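PDB 5YZW: Ifi204 from Mus musculus domesticus, which probably senses DNA in innate immunity, as an interferon-inducible PYHIN-family protein whose HIN domain recognises DNA. Local coordinates for residues V158-E172 with Q181-I193. Residues are numbered along the deposited sequence; the frame is centred on the assembly and turned at random.
Sequences VRCEPGSKLRLVCFE and QLRSVRHSYMQVI
Where R167 pairs with Q191 and E172 with R183, one bent strand of an OB-type β-barrel, the second in this HIN domain, is zipped to two partners. Strand 165-169 runs antiparallel to 189-192 (164°), the chain turns a corner at C170, and 171-172 goes on to pair with 181-183. R167 N and Q191 O lie 2.9 Å apart in the first ladder; E172 N bonds R183 O at the same length in the second. At the corner, C170 and F171 both face V120 of strand 119-132, a G1 β-bulge.

Inside the bend sits the F171 ring. M190 SD meets it at the edge, 3.9 Å from CZ, a Met-aromatic contact, while Y189 O lies in the ring plane, 3.4 Å from CE1. S188 OG stands over one face near the rim and L168 CD2 over the opposite one; S184 CA adds an off-centre CH-π contact. M190 points to the same face as L166 and L168; with CG between the backbone N and the carbonyl carbon (chi1 57°) and a bend at chi3, its CE lies tightly against L168 CD2 at 3.4 Å and also against L166 CD1. An alanine in place of F171 has no ring for M190 SD to lie against, and would probably leave a gap between the two ladders where L168 CD2 and S188 OG now flank the ring. L155 and V149, outside the segments, also pack on the F171 side chain.

On the other side of the sheet, R167 and Q191 lie side by side. R167 NH1 donates to Q191 OE1 over 2.8 Å, with guanidinium and amide planes 71° apart, while NH2 forms a salt bridge with E123. I193 CD1 rests over one guanidinium face, offset toward its rim, 4.1 Å from R167 NH2.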
# COMPACT_ATOMS: atom_id res chain seq x y z
N VAL A 158 3.26 15.92 4.54
CA VAL A 158 2.31 15.86 3.43
C VAL A 158 1.24 16.93 3.68
O VAL A 158 0.42 16.80 4.58
CB VAL A 158 1.68 14.47 3.29
CG1 VAL A 158 0.57 14.49 2.24
CG2 VAL A 158 2.74 13.41 2.96
N ARG A 159 1.27 17.99 2.87
CA ARG A 159 0.27 19.05 2.99
C ARG A 159 -1.12 18.47 2.82
O ARG A 159 -1.50 18.04 1.73
CB ARG A 159 0.52 20.17 1.96
CG ARG A 159 -0.14 21.51 2.32
CD ARG A 159 0.21 22.64 1.34
NE ARG A 159 0.20 23.94 2.01
CZ ARG A 159 -0.12 25.10 1.43
NH1 ARG A 159 -0.47 25.13 0.15
NH2 ARG A 159 -0.09 26.23 2.12
N CYS A 160 -1.88 18.43 3.90
CA CYS A 160 -3.24 17.92 3.85
C CYS A 160 -4.08 18.68 4.86
O CYS A 160 -3.72 18.76 6.03
CB CYS A 160 -3.29 16.43 4.14
SG CYS A 160 -4.96 15.74 4.04
N GLU A 161 -5.19 19.23 4.39
CA GLU A 161 -6.15 19.89 5.26
C GLU A 161 -7.53 19.29 5.05
O GLU A 161 -7.75 18.56 4.07
CB GLU A 161 -6.15 21.41 5.01
CG GLU A 161 -4.75 22.02 5.04
CD GLU A 161 -4.33 22.46 6.44
OE1 GLU A 161 -5.22 22.84 7.23
OE2 GLU A 161 -3.12 22.42 6.75
N PRO A 162 -8.46 19.51 5.99
CA PRO A 162 -9.81 18.95 5.84
C PRO A 162 -10.43 19.33 4.50
O PRO A 162 -10.20 20.41 3.97
CB PRO A 162 -10.58 19.57 7.01
CG PRO A 162 -9.55 19.74 8.07
CD PRO A 162 -8.27 20.10 7.33
N GLY A 163 -11.23 18.41 3.96
CA GLY A 163 -11.73 18.53 2.61
C GLY A 163 -10.90 17.83 1.56
O GLY A 163 -11.38 17.64 0.43
N SER A 164 -9.67 17.44 1.89
CA SER A 164 -8.85 16.69 0.96
C SER A 164 -9.19 15.20 1.05
O SER A 164 -9.71 14.71 2.06
CB SER A 164 -7.36 16.91 1.26
OG SER A 164 -7.02 18.28 1.09
N LYS A 165 -8.91 14.48 -0.04
CA LYS A 165 -9.05 13.03 -0.07
C LYS A 165 -7.67 12.39 0.02
O LYS A 165 -6.74 12.78 -0.69
CB LYS A 165 -9.77 12.56 -1.33
CG LYS A 165 -10.71 11.38 -1.06
CD LYS A 165 -11.16 10.72 -2.35
CE LYS A 165 -12.05 9.51 -2.07
NZ LYS A 165 -12.30 8.74 -3.33
N LEU A 166 -7.55 11.39 0.89
CA LEU A 166 -6.28 10.82 1.30
C LEU A 166 -6.16 9.39 0.81
O LEU A 166 -7.02 8.55 1.11
CB LEU A 166 -6.15 10.86 2.82
CG LEU A 166 -5.14 11.86 3.36
CD1 LEU A 166 -4.99 11.60 4.84
CD2 LEU A 166 -3.84 11.71 2.62
N ARG A 167 -5.09 9.10 0.09
CA ARG A 167 -4.77 7.73 -0.32
C ARG A 167 -3.74 7.20 0.67
O ARG A 167 -2.63 7.72 0.76
CB ARG A 167 -4.24 7.69 -1.74
CG ARG A 167 -3.60 6.34 -2.12
CD ARG A 167 -3.19 6.35 -3.58
NE ARG A 167 -4.36 6.46 -4.45
CZ ARG A 167 -4.40 7.18 -5.58
NH1 ARG A 167 -3.33 7.86 -5.97
NH2 ARG A 167 -5.51 7.21 -6.30
N LEU A 168 -4.13 6.17 1.43
CA LEU A 168 -3.28 5.56 2.44
C LEU A 168 -2.81 4.20 1.95
O LEU A 168 -3.62 3.39 1.49
CB LEU A 168 -4.03 5.38 3.77
CG LEU A 168 -4.84 6.54 4.33
CD1 LEU A 168 -5.79 6.03 5.40
CD2 LEU A 168 -3.89 7.56 4.90
N VAL A 169 -1.52 3.95 2.08
CA VAL A 169 -0.96 2.65 1.71
C VAL A 169 -0.17 2.09 2.88
O VAL A 169 0.74 2.76 3.39
CB VAL A 169 -0.08 2.73 0.46
CG1 VAL A 169 0.46 1.35 0.13
CG2 VAL A 169 -0.86 3.34 -0.70
N CYS A 170 -0.53 0.89 3.32
CA CYS A 170 0.19 0.17 4.36
C CYS A 170 0.23 0.96 5.67
O CYS A 170 1.29 1.26 6.21
CB CYS A 170 1.61 -0.17 3.90
SG CYS A 170 2.49 -1.33 4.99
N PHE A 171 -0.97 1.28 6.18
CA PHE A 171 -1.15 1.78 7.54
C PHE A 171 -1.60 0.65 8.47
O PHE A 171 -2.27 -0.29 8.04
CB PHE A 171 -2.19 2.90 7.56
CG PHE A 171 -1.64 4.23 7.19
CD1 PHE A 171 -1.06 4.45 5.96
CD2 PHE A 171 -1.73 5.30 8.09
CE1 PHE A 171 -0.55 5.68 5.62
CE2 PHE A 171 -1.21 6.53 7.76
CZ PHE A 171 -0.61 6.73 6.52
N GLU A 172 -1.25 0.75 9.75
CA GLU A 172 -1.58 -0.32 10.69
C GLU A 172 -2.88 -0.03 11.41
O GLU A 172 -3.05 1.05 11.99
CB GLU A 172 -0.48 -0.58 11.71
CG GLU A 172 -0.81 -1.74 12.67
CD GLU A 172 0.34 -2.13 13.61
OE1 GLU A 172 1.44 -1.56 13.49
OE2 GLU A 172 0.14 -3.01 14.48
N GLN A 181 -7.93 3.44 14.90
CA GLN A 181 -6.95 4.30 14.26
C GLN A 181 -6.24 3.53 13.15
O GLN A 181 -6.12 2.31 13.20
CB GLN A 181 -5.89 4.81 15.25
CG GLN A 181 -6.47 5.48 16.52
CD GLN A 181 -6.79 4.47 17.62
OE1 GLN A 181 -6.17 3.41 17.70
NE2 GLN A 181 -7.77 4.80 18.46
N LEU A 182 -5.77 4.27 12.15
CA LEU A 182 -4.82 3.79 11.16
C LEU A 182 -3.53 4.55 11.42
O LEU A 182 -3.47 5.77 11.21
CB LEU A 182 -5.34 4.01 9.75
CG LEU A 182 -6.56 3.18 9.35
CD1 LEU A 182 -7.10 3.70 8.02
CD2 LEU A 182 -6.16 1.72 9.23
N ARG A 183 -2.52 3.84 11.92
CA ARG A 183 -1.25 4.42 12.32
C ARG A 183 -0.22 4.30 11.20
O ARG A 183 0.01 3.21 10.67
CB ARG A 183 -0.73 3.74 13.58
CG ARG A 183 -1.21 4.37 14.86
CD ARG A 183 -1.04 3.43 16.02
NE ARG A 183 -2.04 3.70 17.05
CZ ARG A 183 -1.95 4.69 17.94
NH1 ARG A 183 -0.90 5.50 17.93
NH2 ARG A 183 -2.91 4.86 18.84
N SER A 184 0.40 5.42 10.87
CA SER A 184 1.58 5.39 10.02
C SER A 184 2.64 4.50 10.65
O SER A 184 2.83 4.51 11.87
CB SER A 184 2.11 6.80 9.82
OG SER A 184 2.72 7.27 11.02
N VAL A 185 3.33 3.72 9.81
CA VAL A 185 4.42 2.84 10.22
C VAL A 185 5.55 2.97 9.20
O VAL A 185 5.46 3.73 8.23
CB VAL A 185 3.98 1.36 10.34
CG1 VAL A 185 3.02 1.15 11.53
CG2 VAL A 185 3.38 0.88 9.05
N ARG A 186 6.60 2.18 9.42
CA ARG A 186 7.86 2.35 8.68
C ARG A 186 7.67 2.32 7.15
O ARG A 186 8.33 3.08 6.43
CB ARG A 186 8.86 1.28 9.11
CG ARG A 186 10.25 1.45 8.49
CD ARG A 186 11.22 0.48 9.13
NE ARG A 186 12.46 0.30 8.37
CZ ARG A 186 13.47 1.17 8.37
NH1 ARG A 186 13.40 2.28 9.08
NH2 ARG A 186 14.56 0.91 7.65
N HIS A 187 6.81 1.44 6.64
CA HIS A 187 6.64 1.31 5.19
C HIS A 187 5.42 2.06 4.67
O HIS A 187 5.02 1.86 3.52
CB HIS A 187 6.54 -0.16 4.76
CG HIS A 187 7.78 -0.95 5.06
ND1 HIS A 187 7.76 -2.32 5.23
CD2 HIS A 187 9.06 -0.56 5.22
CE1 HIS A 187 8.98 -2.74 5.50
NE2 HIS A 187 9.79 -1.69 5.50
N SER A 188 4.81 2.92 5.49
CA SER A 188 3.61 3.61 5.07
C SER A 188 3.90 4.62 3.97
O SER A 188 5.01 5.15 3.83
CB SER A 188 2.92 4.37 6.23
OG SER A 188 2.56 3.49 7.28
N TYR A 189 2.85 4.91 3.22
CA TYR A 189 2.90 5.92 2.19
C TYR A 189 1.52 6.57 2.13
O TYR A 189 0.50 5.92 2.36
CB TYR A 189 3.28 5.33 0.81
CG TYR A 189 3.14 6.34 -0.32
CD1 TYR A 189 4.17 7.24 -0.61
CD2 TYR A 189 1.98 6.42 -1.07
CE1 TYR A 189 4.04 8.19 -1.63
CE2 TYR A 189 1.84 7.36 -2.09
CZ TYR A 189 2.86 8.24 -2.36
OH TYR A 189 2.70 9.17 -3.38
N MET A 190 1.50 7.86 1.83
CA MET A 190 0.22 8.53 1.66
C MET A 190 0.41 9.70 0.72
O MET A 190 1.51 10.25 0.60
CB MET A 190 -0.35 9.01 3.00
CG MET A 190 0.58 9.93 3.78
SD MET A 190 -0.09 10.44 5.40
CE MET A 190 -1.82 10.25 5.09
N GLN A 191 -0.67 10.07 0.04
CA GLN A 191 -0.70 11.29 -0.76
C GLN A 191 -2.15 11.76 -0.85
O GLN A 191 -3.08 10.96 -0.74
CB GLN A 191 -0.10 11.07 -2.15
CG GLN A 191 -1.12 10.69 -3.19
CD GLN A 191 -0.50 10.05 -4.41
OE1 GLN A 191 -1.00 9.04 -4.92
NE2 GLN A 191 0.58 10.65 -4.92
N VAL A 192 -2.32 13.07 -1.04
CA VAL A 192 -3.65 13.63 -1.27
C VAL A 192 -3.96 13.55 -2.76
O VAL A 192 -3.07 13.59 -3.61
CB VAL A 192 -3.75 15.08 -0.74
CG1 VAL A 192 -3.09 15.21 0.63
CG2 VAL A 192 -3.13 16.04 -1.72
N ILE A 193 -5.25 13.43 -3.08
CA ILE A 193 -5.68 13.39 -4.48
C ILE A 193 -6.32 14.71 -4.91
O ILE A 193 -6.32 15.06 -6.09
CB ILE A 193 -6.64 12.22 -4.72
CG1 ILE A 193 -6.17 10.97 -3.97
CG2 ILE A 193 -6.75 11.92 -6.21
CD1 ILE A 193 -7.23 9.92 -3.78